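Side-chain contacts in DNA polymerase III subunit beta (Caulobacter crescentus, PDB 5WCE), which probably tethers DNA polymerases and other proteins to DNA as a ring-shaped head-to-tail homodimer, giving replication its processivity: residues R104-I107 against S112-N115; F152-E157 against N164-H169; R217-S222 against F238-A243; A284-E289 against G313-E318; R180-D185 against P255-V260. All coordinates share one frame; numbering follows the deposited sequence.

Contact 1. Residues R104-I107 against S112-N115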
# COMPACT_ATOMS: atom_id res chain seq x y z
N ARG A 104 6.23 -8.67 35.43
CA ARG A 104 5.74 -8.55 34.06
C ARG A 104 4.39 -9.20 33.89
O ARG A 104 4.06 -10.13 34.56
CB ARG A 104 6.80 -9.11 33.11
CG ARG A 104 8.03 -8.23 32.97
CD ARG A 104 9.17 -8.90 32.22
NE ARG A 104 9.55 -10.17 32.84
CZ ARG A 104 10.50 -10.99 32.37
NH1 ARG A 104 11.21 -10.67 31.30
NH2 ARG A 104 10.73 -12.13 33.00
N LEU A 105 3.59 -8.73 32.97
CA LEU A 105 2.34 -9.42 32.57
C LEU A 105 2.71 -10.76 31.88
O LEU A 105 3.52 -10.76 30.95
CB LEU A 105 1.54 -8.57 31.61
CG LEU A 105 0.33 -9.23 30.96
CD1 LEU A 105 -0.69 -9.61 32.01
CD2 LEU A 105 -0.29 -8.36 29.92
N VAL A 106 2.13 -11.86 32.32
CA VAL A 106 2.42 -13.17 31.68
C VAL A 106 1.24 -13.58 30.79
O VAL A 106 0.10 -13.63 31.27
CB VAL A 106 2.67 -14.28 32.72
CG1 VAL A 106 2.93 -15.59 32.00
CG2 VAL A 106 3.86 -13.90 33.60
N ILE A 107 1.53 -13.84 29.51
CA ILE A 107 0.52 -14.24 28.55
C ILE A 107 0.93 -15.63 28.17
O ILE A 107 2.07 -15.85 27.69
CB ILE A 107 0.48 -13.35 27.28
CG1 ILE A 107 0.21 -11.89 27.65
CG2 ILE A 107 -0.54 -13.85 26.25
CD1 ILE A 107 1.41 -11.02 27.47
N SER A 112 3.19 -21.39 24.05
CA SER A 112 3.79 -20.05 24.08
C SER A 112 3.62 -19.34 25.42
O SER A 112 2.52 -19.37 26.02
CB SER A 112 3.09 -19.10 23.07
OG SER A 112 2.95 -19.68 21.80
N ARG A 113 4.67 -18.65 25.85
CA ARG A 113 4.65 -17.82 27.06
C ARG A 113 5.36 -16.50 26.79
O ARG A 113 6.53 -16.50 26.33
CB ARG A 113 5.32 -18.54 28.20
CG ARG A 113 5.21 -17.84 29.56
CD ARG A 113 6.05 -18.62 30.55
NE ARG A 113 6.00 -18.10 31.89
CZ ARG A 113 5.02 -18.31 32.76
NH1 ARG A 113 3.91 -18.99 32.41
NH2 ARG A 113 5.10 -17.78 33.99
N PHE A 114 4.66 -15.38 27.04
CA PHE A 114 5.25 -14.07 26.91
C PHE A 114 5.25 -13.35 28.26
O PHE A 114 4.31 -13.50 29.05
CB PHE A 114 4.51 -13.24 25.90
CG PHE A 114 4.35 -13.89 24.56
CD1 PHE A 114 3.41 -14.89 24.36
CD2 PHE A 114 5.14 -13.49 23.51
CE1 PHE A 114 3.29 -15.53 23.14
CE2 PHE A 114 5.02 -14.11 22.26
CZ PHE A 114 4.09 -15.13 22.08
N ASN A 115 6.32 -12.61 28.54
CA ASN A 115 6.40 -11.72 29.74
C ASN A 115 6.62 -10.31 29.20
O ASN A 115 7.62 -10.05 28.49
CB ASN A 115 7.55 -12.12 30.65
CG ASN A 115 7.54 -13.62 31.02
OD1 ASN A 115 7.22 -13.97 32.11
ND2 ASN A 115 7.92 -14.45 30.14
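Ile107 and Phe114 join the two strands through their backbones. Ile107 N donates to Phe114 O at 2.8 Å and Phe114 N donates to Ile107 O at 2.7 Å, both bonds close to straight, as expected of an antiparallel hydrogen-bonded pair. CA-H...O contacts fill in around them: Val106 CA lies 3.3 Å from Phe114 O, while Arg113 CA leans on Ile107 O and Asn115 CA on Leu105 O.

The side-chain packing differs between the two faces. On the face carrying Val106 and Asn115, two guanidinium groups serve as flat platforms. Arg113 runs extended from CG to NE, and the final twist (chi4 80°) lays its guanidinium flat against Val106, whose CG1 sits over the centre, 3.5 Å from Arg113 CZ. Arg104, bent at chi3 (-56°), sets the face of its guanidinium over Asn115 CB, with Arg104 NE 3.5 Å from Asn115 CB. Its charge is met by Asp102, and NH1 reaches Ala312 O of the second subunit. On the other face, Ile107 CD1 touches Phe114 CB at 4.1 Å; helix 78-87 covers this side, with Leu81 against Ile107 and Ile84 against Phe114.

Ser112 to Asn115 also pair with a strand of the second subunit. The arrangement is thus a beta hairpin at what is the sheet's edge within one subunit, its outer strand carrying that sheet across the dimer interface of the sliding clamp.

Contact 2. Residues F152-E157 against N164-H169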
# COMPACT_ATOMS: atom_id res chain seq x y z
N PHE A 152 -13.87 13.91 3.62
CA PHE A 152 -12.81 14.22 2.65
C PHE A 152 -12.47 15.70 2.65
O PHE A 152 -11.35 16.06 2.34
CB PHE A 152 -13.22 13.75 1.24
CG PHE A 152 -14.25 14.65 0.57
CD1 PHE A 152 -15.61 14.45 0.77
CD2 PHE A 152 -13.84 15.75 -0.19
CE1 PHE A 152 -16.56 15.31 0.20
CE2 PHE A 152 -14.78 16.60 -0.76
CZ PHE A 152 -16.13 16.37 -0.59
N ALA A 153 -13.42 16.58 3.04
CA ALA A 153 -13.16 17.99 3.02
C ALA A 153 -12.56 18.56 4.31
O ALA A 153 -12.30 19.77 4.38
CB ALA A 153 -14.44 18.73 2.72
N ILE A 154 -12.35 17.72 5.32
CA ILE A 154 -11.75 18.20 6.57
C ILE A 154 -10.28 18.39 6.30
O ILE A 154 -9.67 17.55 5.65
CB ILE A 154 -11.90 17.16 7.73
CG1 ILE A 154 -13.39 16.92 8.07
CG2 ILE A 154 -11.09 17.59 8.96
CD1 ILE A 154 -13.60 15.74 9.00
N SER A 155 -9.71 19.45 6.85
CA SER A 155 -8.27 19.68 6.66
C SER A 155 -7.46 18.56 7.32
O SER A 155 -7.84 18.08 8.41
CB SER A 155 -7.81 21.02 7.19
OG SER A 155 -6.39 21.00 7.25
N THR A 156 -6.37 18.17 6.66
CA THR A 156 -5.48 17.15 7.20
C THR A 156 -4.30 17.75 8.02
O THR A 156 -3.42 17.02 8.44
CB THR A 156 -4.89 16.31 6.05
OG1 THR A 156 -4.26 17.20 5.15
CG2 THR A 156 -5.97 15.56 5.29
N GLU A 157 -4.29 19.06 8.24
CA GLU A 157 -3.25 19.74 9.03
C GLU A 157 -3.24 19.29 10.50
O GLU A 157 -4.29 18.94 11.08
CB GLU A 157 -3.51 21.26 8.98
CG GLU A 157 -2.30 22.18 9.13
CD GLU A 157 -1.41 22.24 7.89
OE1 GLU A 157 -0.15 22.17 8.01
OE2 GLU A 157 -1.97 22.39 6.78
N ASN A 164 -9.91 21.61 11.34
CA ASN A 164 -9.38 20.26 11.37
C ASN A 164 -10.37 19.31 12.05
O ASN A 164 -9.96 18.35 12.66
CB ASN A 164 -7.99 20.20 12.05
CG ASN A 164 -7.01 21.23 11.48
OD1 ASN A 164 -7.19 21.71 10.36
ND2 ASN A 164 -6.02 21.62 12.28
N GLY A 165 -11.66 19.58 11.93
CA GLY A 165 -12.66 18.60 12.35
C GLY A 165 -14.00 18.85 11.69
O GLY A 165 -14.13 19.74 10.84
N LEU A 166 -14.99 18.06 12.09
CA LEU A 166 -16.28 18.01 11.43
C LEU A 166 -17.29 18.70 12.32
O LEU A 166 -17.42 18.32 13.49
CB LEU A 166 -16.66 16.54 11.19
CG LEU A 166 -17.99 16.30 10.44
CD1 LEU A 166 -17.83 16.76 8.99
CD2 LEU A 166 -18.35 14.83 10.50
N TYR A 167 -17.93 19.76 11.81
CA TYR A 167 -18.84 20.54 12.62
C TYR A 167 -20.21 19.87 12.65
O TYR A 167 -20.92 19.85 11.62
CB TYR A 167 -18.94 21.98 12.12
CG TYR A 167 -19.83 22.87 12.94
CD1 TYR A 167 -19.69 22.96 14.32
CD2 TYR A 167 -20.81 23.66 12.34
CE1 TYR A 167 -20.49 23.79 15.07
CE2 TYR A 167 -21.63 24.50 13.08
CZ TYR A 167 -21.48 24.56 14.43
OH TYR A 167 -22.27 25.39 15.16
N VAL A 168 -20.57 19.31 13.81
CA VAL A 168 -21.81 18.56 13.98
C VAL A 168 -22.75 19.40 14.80
O VAL A 168 -22.41 19.82 15.88
CB VAL A 168 -21.57 17.17 14.59
CG1 VAL A 168 -22.90 16.47 14.80
CG2 VAL A 168 -20.62 16.39 13.74
N HIS A 169 -23.91 19.72 14.21
CA HIS A 169 -24.87 20.61 14.78
C HIS A 169 -26.28 20.41 14.20
O HIS A 169 -26.45 19.71 13.20
CB HIS A 169 -24.47 22.08 14.55
CG HIS A 169 -24.38 22.46 13.09
ND1 HIS A 169 -23.53 21.82 12.20
CD2 HIS A 169 -25.02 23.42 12.38
CE1 HIS A 169 -23.67 22.37 11.00
NE2 HIS A 169 -24.56 23.34 11.09
O HOH W 1 -6.14 23.52 8.76
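Ile154 and Ser155 belong to the loop between helix 140-148 and strand 165-173 in the central clamp domain, and they fold back on Asn164 to Leu166, where that strand begins. The two paths run roughly antiparallel without pairing as strands.

Ile154 supplies the apolar part. With CG2 opposite the backbone N and CG1 beside that N (chi1 -63°), its two arms reach different targets. CG2 meets the peptide link between Asn164 and Gly165, 3.6 Å from Gly165 N, and CD1 approaches Leu166 CB at 3.8 Å, the side chains crossing at about a right angle. Ala183 of the next strand packs against both.

The polar part gathers round Ser155 OG, which accepts from Glu157 N at 3.0 Å in an almost straight bond, an ST turn. A water links the two segments: it lies 2.9 Å from Ser155 OG and donates to Asn164 OD1 at 2.6 Å. On the other arm of the amide, Asn164 ND2 bonds to Thr159 OG1, which probably helps fix its rotation. Arg210 NH1 is bonded to the carbonyls of Ser155 and Glu157.

This is a helix-to-strand connection closing on the first residues of its own strand, held by Ile154 on the apolar side and, on the polar side, by a water bridging Ser155 and Asn164.

Contact 3. Residues R217-S222 against F238-A243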
# COMPACT_ATOMS: atom_id res chain seq x y z
N ARG A 217 -15.71 6.30 12.74
CA ARG A 217 -16.15 5.71 11.50
C ARG A 217 -15.67 4.25 11.40
O ARG A 217 -16.42 3.40 10.96
CB ARG A 217 -15.61 6.54 10.32
CG ARG A 217 -15.99 6.00 8.93
CD ARG A 217 -17.49 5.91 8.74
NE ARG A 217 -17.76 5.33 7.44
CZ ARG A 217 -17.86 4.04 7.17
NH1 ARG A 217 -17.70 3.14 8.11
NH2 ARG A 217 -18.15 3.63 5.93
N ARG A 218 -14.44 3.97 11.83
CA ARG A 218 -13.92 2.58 11.88
C ARG A 218 -14.78 1.67 12.76
O ARG A 218 -15.23 0.62 12.35
CB ARG A 218 -12.46 2.60 12.35
CG ARG A 218 -11.73 1.29 12.14
CD ARG A 218 -10.34 1.21 12.77
NE ARG A 218 -9.57 2.46 12.64
CZ ARG A 218 -8.86 2.88 11.58
NH1 ARG A 218 -8.74 2.17 10.44
NH2 ARG A 218 -8.24 4.05 11.67
N LEU A 219 -15.07 2.15 13.98
CA LEU A 219 -15.94 1.41 14.89
C LEU A 219 -17.35 1.22 14.39
O LEU A 219 -18.02 0.18 14.67
CB LEU A 219 -15.94 2.08 16.27
CG LEU A 219 -14.59 1.98 17.01
CD1 LEU A 219 -14.48 2.90 18.23
CD2 LEU A 219 -14.26 0.55 17.47
N MET A 220 -17.87 2.21 13.65
CA MET A 220 -19.15 2.05 12.97
C MET A 220 -19.21 0.88 12.02
O MET A 220 -20.30 0.38 11.82
CB MET A 220 -19.51 3.31 12.19
CG MET A 220 -20.07 4.35 13.09
SD MET A 220 -20.31 5.90 12.23
CE MET A 220 -19.70 7.01 13.50
N GLU A 221 -18.08 0.44 11.45
CA GLU A 221 -18.11 -0.70 10.53
C GLU A 221 -18.59 -1.99 11.24
O GLU A 221 -19.20 -2.83 10.59
CB GLU A 221 -16.82 -0.91 9.75
CG GLU A 221 -17.09 -1.40 8.32
CD GLU A 221 -17.56 -0.30 7.37
OE1 GLU A 221 -16.73 0.25 6.64
OE2 GLU A 221 -18.76 0.04 7.35
N SER A 222 -18.36 -2.12 12.55
CA SER A 222 -18.76 -3.31 13.35
C SER A 222 -19.97 -3.06 14.26
O SER A 222 -20.30 -3.93 15.08
CB SER A 222 -17.59 -3.73 14.24
OG SER A 222 -16.35 -3.91 13.57
N PHE A 238 -19.34 8.43 21.55
CA PHE A 238 -20.03 7.50 20.68
C PHE A 238 -19.99 6.17 21.41
O PHE A 238 -18.90 5.69 21.78
CB PHE A 238 -19.32 7.34 19.37
CG PHE A 238 -19.14 8.59 18.59
CD1 PHE A 238 -20.05 8.92 17.58
CD2 PHE A 238 -17.98 9.38 18.74
CE1 PHE A 238 -19.88 10.05 16.82
CE2 PHE A 238 -17.81 10.51 17.97
CZ PHE A 238 -18.77 10.84 17.00
N GLU A 239 -21.14 5.56 21.59
CA GLU A 239 -21.22 4.18 22.10
C GLU A 239 -21.70 3.19 21.02
O GLU A 239 -22.78 3.40 20.40
CB GLU A 239 -22.20 4.17 23.25
CG GLU A 239 -21.72 3.60 24.55
CD GLU A 239 -22.82 3.63 25.55
OE1 GLU A 239 -23.86 2.93 25.36
OE2 GLU A 239 -22.72 4.42 26.50
N PHE A 240 -20.93 2.09 20.85
CA PHE A 240 -21.17 1.05 19.83
C PHE A 240 -21.26 -0.29 20.57
O PHE A 240 -20.26 -1.08 20.55
CB PHE A 240 -19.97 0.94 18.90
CG PHE A 240 -19.37 2.26 18.44
CD1 PHE A 240 -19.78 2.83 17.21
CD2 PHE A 240 -18.34 2.87 19.14
CE1 PHE A 240 -19.20 3.98 16.74
CE2 PHE A 240 -17.78 4.04 18.69
CZ PHE A 240 -18.22 4.61 17.49
N GLY A 241 -22.32 -0.50 21.31
CA GLY A 241 -22.44 -1.68 22.18
C GLY A 241 -21.38 -1.75 23.28
O GLY A 241 -21.32 -0.90 24.13
N ALA A 242 -20.48 -2.72 23.20
CA ALA A 242 -19.44 -2.86 24.21
C ALA A 242 -18.30 -1.82 24.08
O ALA A 242 -17.61 -1.52 25.04
CB ALA A 242 -18.88 -4.30 24.16
N ALA A 243 -18.09 -1.31 22.88
CA ALA A 243 -17.06 -0.36 22.65
C ALA A 243 -17.61 1.08 22.78
O ALA A 243 -18.83 1.32 22.54
CB ALA A 243 -16.44 -0.60 21.30
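Leu219 and Met220 of helix 210-220 meet Phe240 of strand 235-240, a helix-on-sheet contact in the central domain of the clamp. Phe240 also opens the type II' turn that leads, through Ala243, into the partner strand of its hairpin.

Phe240 has CG beside its backbone N (chi1 -43°), and the ring stands out from the strand with one face against the helix. Leu219 CB comes down over the middle of that face, 3.6 Å from the Phe240 ring centroid and 11° off the normal, a CH-pi contact. With CG opposite its carbonyl carbon (chi1 -68°) and the next bond extended, Leu219 brings CD1 toward the rim of the ring. Met220 starts out with its CB directed away from the strand, yet its CG comes to the edge of the ring, near its plane, 3.8 Å from Phe240 CE1.

Leu143, Ile144 and Ile147 of helix 140-148 pack on Met220, while Val227 and Ala223 touch Phe240. A serine in place of Phe240 would probably leave a gap beneath Leu219 CB and take away the ring edge that Met220 CG rests on. The closest approach of all is at the ring's rim, where Leu219 CD1 lies 3.5 Å from Phe240 CE2.

Contact 4. Residues A284-E289 against G313-E318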
# COMPACT_ATOMS: atom_id res chain seq x y z
N ALA A 284 -6.34 15.93 -16.44
CA ALA A 284 -5.44 16.16 -15.30
C ALA A 284 -4.18 15.26 -15.28
O ALA A 284 -3.19 15.60 -14.64
CB ALA A 284 -6.19 16.00 -13.99
N THR A 285 -4.26 14.15 -15.97
CA THR A 285 -3.13 13.28 -16.20
C THR A 285 -1.91 13.88 -16.79
O THR A 285 -0.85 13.26 -16.64
CB THR A 285 -3.47 12.14 -17.17
OG1 THR A 285 -4.67 11.52 -16.72
CG2 THR A 285 -2.41 11.06 -17.16
N ILE A 286 -2.00 14.98 -17.53
CA ILE A 286 -0.71 15.53 -18.07
C ILE A 286 0.16 16.10 -16.94
O ILE A 286 1.31 16.40 -17.23
CB ILE A 286 -0.73 16.59 -19.23
CG1 ILE A 286 -1.73 17.64 -19.01
CG2 ILE A 286 -0.76 15.98 -20.65
CD1 ILE A 286 -1.67 18.31 -17.70
N SER A 287 -0.35 16.27 -15.71
CA SER A 287 0.45 16.83 -14.63
C SER A 287 0.71 15.72 -13.60
O SER A 287 -0.21 15.02 -13.15
CB SER A 287 -0.25 18.08 -14.01
OG SER A 287 0.35 18.44 -12.81
N ALA A 288 1.98 15.54 -13.24
CA ALA A 288 2.37 14.71 -12.11
C ALA A 288 2.44 15.56 -10.83
O ALA A 288 2.74 15.02 -9.77
CB ALA A 288 3.71 14.02 -12.39
N GLU A 289 2.14 16.86 -10.94
CA GLU A 289 2.23 17.81 -9.81
C GLU A 289 1.15 17.49 -8.78
O GLU A 289 0.05 17.08 -9.16
CB GLU A 289 2.08 19.27 -10.30
CG GLU A 289 2.96 19.67 -11.48
N GLY A 313 3.35 20.77 -21.26
CA GLY A 313 2.32 19.84 -21.69
C GLY A 313 0.93 20.41 -21.56
O GLY A 313 0.63 21.06 -20.58
N GLN A 314 0.07 20.13 -22.54
CA GLN A 314 -1.35 20.55 -22.54
C GLN A 314 -2.30 19.35 -22.74
O GLN A 314 -1.96 18.41 -23.47
CB GLN A 314 -1.56 21.49 -23.70
CG GLN A 314 -2.94 22.09 -23.75
CD GLN A 314 -3.17 22.90 -25.04
OE1 GLN A 314 -2.37 23.76 -25.36
NE2 GLN A 314 -4.29 22.64 -25.75
N ALA A 315 -3.49 19.41 -22.12
CA ALA A 315 -4.58 18.45 -22.36
C ALA A 315 -5.90 19.15 -22.44
O ALA A 315 -6.25 19.92 -21.52
CB ALA A 315 -4.62 17.43 -21.26
N VAL A 316 -6.65 18.90 -23.52
CA VAL A 316 -7.99 19.43 -23.72
C VAL A 316 -9.02 18.34 -23.97
O VAL A 316 -8.76 17.42 -24.78
CB VAL A 316 -8.00 20.37 -24.91
CG1 VAL A 316 -9.33 21.06 -25.12
CG2 VAL A 316 -6.92 21.41 -24.69
N GLU A 317 -10.21 18.49 -23.37
CA GLU A 317 -11.36 17.64 -23.70
C GLU A 317 -12.66 18.39 -23.68
O GLU A 317 -12.90 19.17 -22.73
CB GLU A 317 -11.42 16.39 -22.79
CG GLU A 317 -12.58 15.47 -23.09
CD GLU A 317 -12.39 14.07 -22.56
OE1 GLU A 317 -11.29 13.73 -22.07
OE2 GLU A 317 -13.36 13.27 -22.67
N GLU A 318 -13.50 18.18 -24.71
CA GLU A 318 -14.86 18.76 -24.73
C GLU A 318 -15.86 17.76 -24.18
O GLU A 318 -15.80 16.56 -24.47
CB GLU A 318 -15.28 19.16 -26.12
CG GLU A 318 -14.28 20.07 -26.80
CD GLU A 318 -14.60 20.35 -28.26
OE1 GLU A 318 -15.42 19.62 -28.87
OE2 GLU A 318 -14.00 21.31 -28.80
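Thr285 OG1, one residue before the Ile286 that makes the contact, is gripped from several directions: it bonds to the carbonyl oxygens of Asp281 and Arg282 in helix 273-284, and to Lys87 NZ of the second subunit. The chain then turns sharply. Ser287 N donates to Ala284 O at 3.1 Å, closing a type I beta turn, and Glu289 N donates to Ser287 OG at 3.0 Å, an ST turn that follows at once.

The first turn presents Ile286 to strand 314-320. Its CG1 stands in the crowded position between the backbone N and the carbonyl carbon (chi1 45°), which brings both branches to bear on the strand. Ile286 CG1 rests on Ala315 CB at 3.7 Å, and Ile286 CG2 lies over the backbone, 3.9 Å from Gln314 O. Just before the strand, Gly313 runs close by with no side chain between, its O being 4.4 Å from Ile286 CG1. Asn309 ties the two segments by polar bonds, ND2 to Ile286 O and OD1 to Gly313 N.

In the assembled ring, Leu116 of the second subunit packs on Ile286 and its Phe114 on Ala315, while Gln314 to Glu317 pair with a strand of that subunit. Between the two segments no hydrogen bond forms; Ile286 meets Ala315 CB and backbone oxygens by van der Waals contact, so the polar link between them runs through Asn309, which probably helps set how they lie together.

Contact 5. Residues R180-D185 against P255-V260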
# COMPACT_ATOMS: atom_id res chain seq x y z
N ARG A 180 -26.82 17.96 11.08
CA ARG A 180 -26.00 18.37 9.95
C ARG A 180 -24.50 18.25 10.29
O ARG A 180 -24.09 18.54 11.42
CB ARG A 180 -26.33 19.83 9.55
CG ARG A 180 -25.50 20.37 8.38
CD ARG A 180 -25.88 21.81 8.08
NE ARG A 180 -27.16 21.89 7.38
CZ ARG A 180 -27.72 23.03 6.94
NH1 ARG A 180 -27.14 24.22 7.15
NH2 ARG A 180 -28.88 22.98 6.29
N ALA A 181 -23.73 17.81 9.33
CA ALA A 181 -22.29 17.76 9.42
C ALA A 181 -21.71 18.64 8.30
O ALA A 181 -22.11 18.50 7.13
CB ALA A 181 -21.80 16.34 9.28
N VAL A 182 -20.81 19.55 8.67
CA VAL A 182 -20.14 20.45 7.71
C VAL A 182 -18.62 20.33 7.89
O VAL A 182 -18.11 20.36 9.02
CB VAL A 182 -20.54 21.92 7.86
CG1 VAL A 182 -19.67 22.81 6.97
CG2 VAL A 182 -21.99 22.11 7.51
N ALA A 183 -17.91 20.13 6.78
CA ALA A 183 -16.45 20.08 6.78
C ALA A 183 -15.94 21.10 5.77
O ALA A 183 -16.51 21.25 4.68
CB ALA A 183 -15.96 18.70 6.38
N THR A 184 -14.90 21.80 6.13
CA THR A 184 -14.18 22.68 5.20
C THR A 184 -12.69 22.79 5.60
O THR A 184 -12.33 22.81 6.79
CB THR A 184 -14.83 24.06 5.06
OG1 THR A 184 -14.14 24.82 4.06
CG2 THR A 184 -14.89 24.83 6.34
N ASP A 185 -11.85 22.91 4.59
CA ASP A 185 -10.40 23.08 4.78
C ASP A 185 -9.95 24.43 4.28
O ASP A 185 -8.76 24.63 4.10
CB ASP A 185 -9.66 21.96 4.03
CG ASP A 185 -9.91 21.96 2.54
OD1 ASP A 185 -10.65 22.85 2.04
OD2 ASP A 185 -9.34 21.08 1.89
N PRO A 255 -16.52 28.56 11.46
CA PRO A 255 -16.91 29.74 10.68
C PRO A 255 -18.39 29.76 10.29
O PRO A 255 -19.06 28.71 10.26
CB PRO A 255 -16.01 29.67 9.44
CG PRO A 255 -15.44 28.29 9.44
CD PRO A 255 -15.33 27.90 10.88
N ASP A 256 -18.89 30.95 10.03
CA ASP A 256 -20.25 31.16 9.54
C ASP A 256 -20.33 30.64 8.08
O ASP A 256 -20.39 31.43 7.14
CB ASP A 256 -20.65 32.64 9.66
CG ASP A 256 -22.12 32.90 9.32
OD1 ASP A 256 -22.89 31.96 9.01
OD2 ASP A 256 -22.52 34.08 9.32
N TYR A 257 -20.34 29.31 7.93
CA TYR A 257 -20.35 28.65 6.64
C TYR A 257 -21.60 28.98 5.83
O TYR A 257 -21.53 28.92 4.59
CB TYR A 257 -20.18 27.11 6.78
CG TYR A 257 -21.39 26.47 7.36
CD1 TYR A 257 -22.46 26.16 6.56
CD2 TYR A 257 -21.49 26.21 8.72
CE1 TYR A 257 -23.61 25.59 7.08
CE2 TYR A 257 -22.64 25.64 9.24
CZ TYR A 257 -23.70 25.32 8.41
OH TYR A 257 -24.85 24.80 8.91
N MET A 258 -22.72 29.31 6.48
CA MET A 258 -23.92 29.73 5.73
C MET A 258 -23.63 30.91 4.77
O MET A 258 -24.22 30.99 3.71
CB MET A 258 -25.11 30.00 6.67
CG MET A 258 -25.63 28.69 7.28
SD MET A 258 -26.76 28.87 8.66
CE MET A 258 -26.50 27.34 9.54
N ARG A 259 -22.64 31.75 5.12
CA ARG A 259 -22.23 32.90 4.30
C ARG A 259 -21.43 32.53 3.05
O ARG A 259 -21.35 33.30 2.08
CB ARG A 259 -21.41 33.89 5.15
N VAL A 260 -20.85 31.34 3.08
CA VAL A 260 -20.02 30.81 2.03
C VAL A 260 -20.85 29.99 1.02
O VAL A 260 -20.44 29.82 -0.12
CB VAL A 260 -18.91 29.91 2.64
CG1 VAL A 260 -17.91 29.50 1.56
CG2 VAL A 260 -18.19 30.65 3.77
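Tyr257 holds CG between its backbone N and carbonyl carbon (chi1 71°), and this sends the ring toward strand 176-184, near the groove between central and C-terminal domains where, as in other bacterial clamps, partner proteins probably bind. From that strand Arg180 extends straight, CG anti to its own N, until a bend at chi3 (-75°) turns the guanidinium to the phenol. Arg180 NH1 donates to Tyr257 OH at 2.9 Å in a bond of 163°, the oxygen lying close to the guanidinium plane. The two flat groups are steeply inclined to one another, and NH1 arrives at the edge of the ring. Arg180 CD lies 3.3 Å from Tyr257 OH.

One face of the ring is taken by Val182: its CG2 lies 3.8 Å from the centroid of Tyr257, slightly toward the rim, a CH-pi contact in which CZ is the nearest atom at 3.7 Å. Met258 sets its methyl CE 4.0 Å from Arg180 NH1.

The polar ends have further partners. Tyr257 OH also bonds to His169 NE2, so two groups hold the hydroxyl, and Arg180 NH2 is shared by Glu173 and Glu193, which probably balance its charge. A phenylalanine in place of Tyr257 would probably keep the Val182 contact but leave Arg180 NH1 and His169 NE2 without their common oxygen.

The segment 255-260 thus lies, with helical backbone angles from Tyr257 on but no regular helix bonding, against strand 176-184, which is flanked in the sheet by 165-173 and 188-195; Val171 of the former touches Met258 and Leu189 of the latter touches Tyr257.

Overall arrangement
From the N terminus, contact 1 closes the tight hairpin at residues 108-111 in the N-terminal domain. Contact 2 closes the short loop 158-163 ahead of strand 165-173 in the central domain. Contact 5 spans much more chain, from strand 176-184 to residues 255-260, and contact 3 nests inside that span, closing the run from helix 210-220 through strand 226-231 to strand 235-240. Contact 4 then follows in series within the C-terminal domain. Contacts 2 and 5 touch through neighbouring strands 165-173 and 176-184 and where His169 meets Tyr257. Contacts 1 and 4, with centres about 58 Å apart in one chain, meet between subunits at the interface that closes the ring.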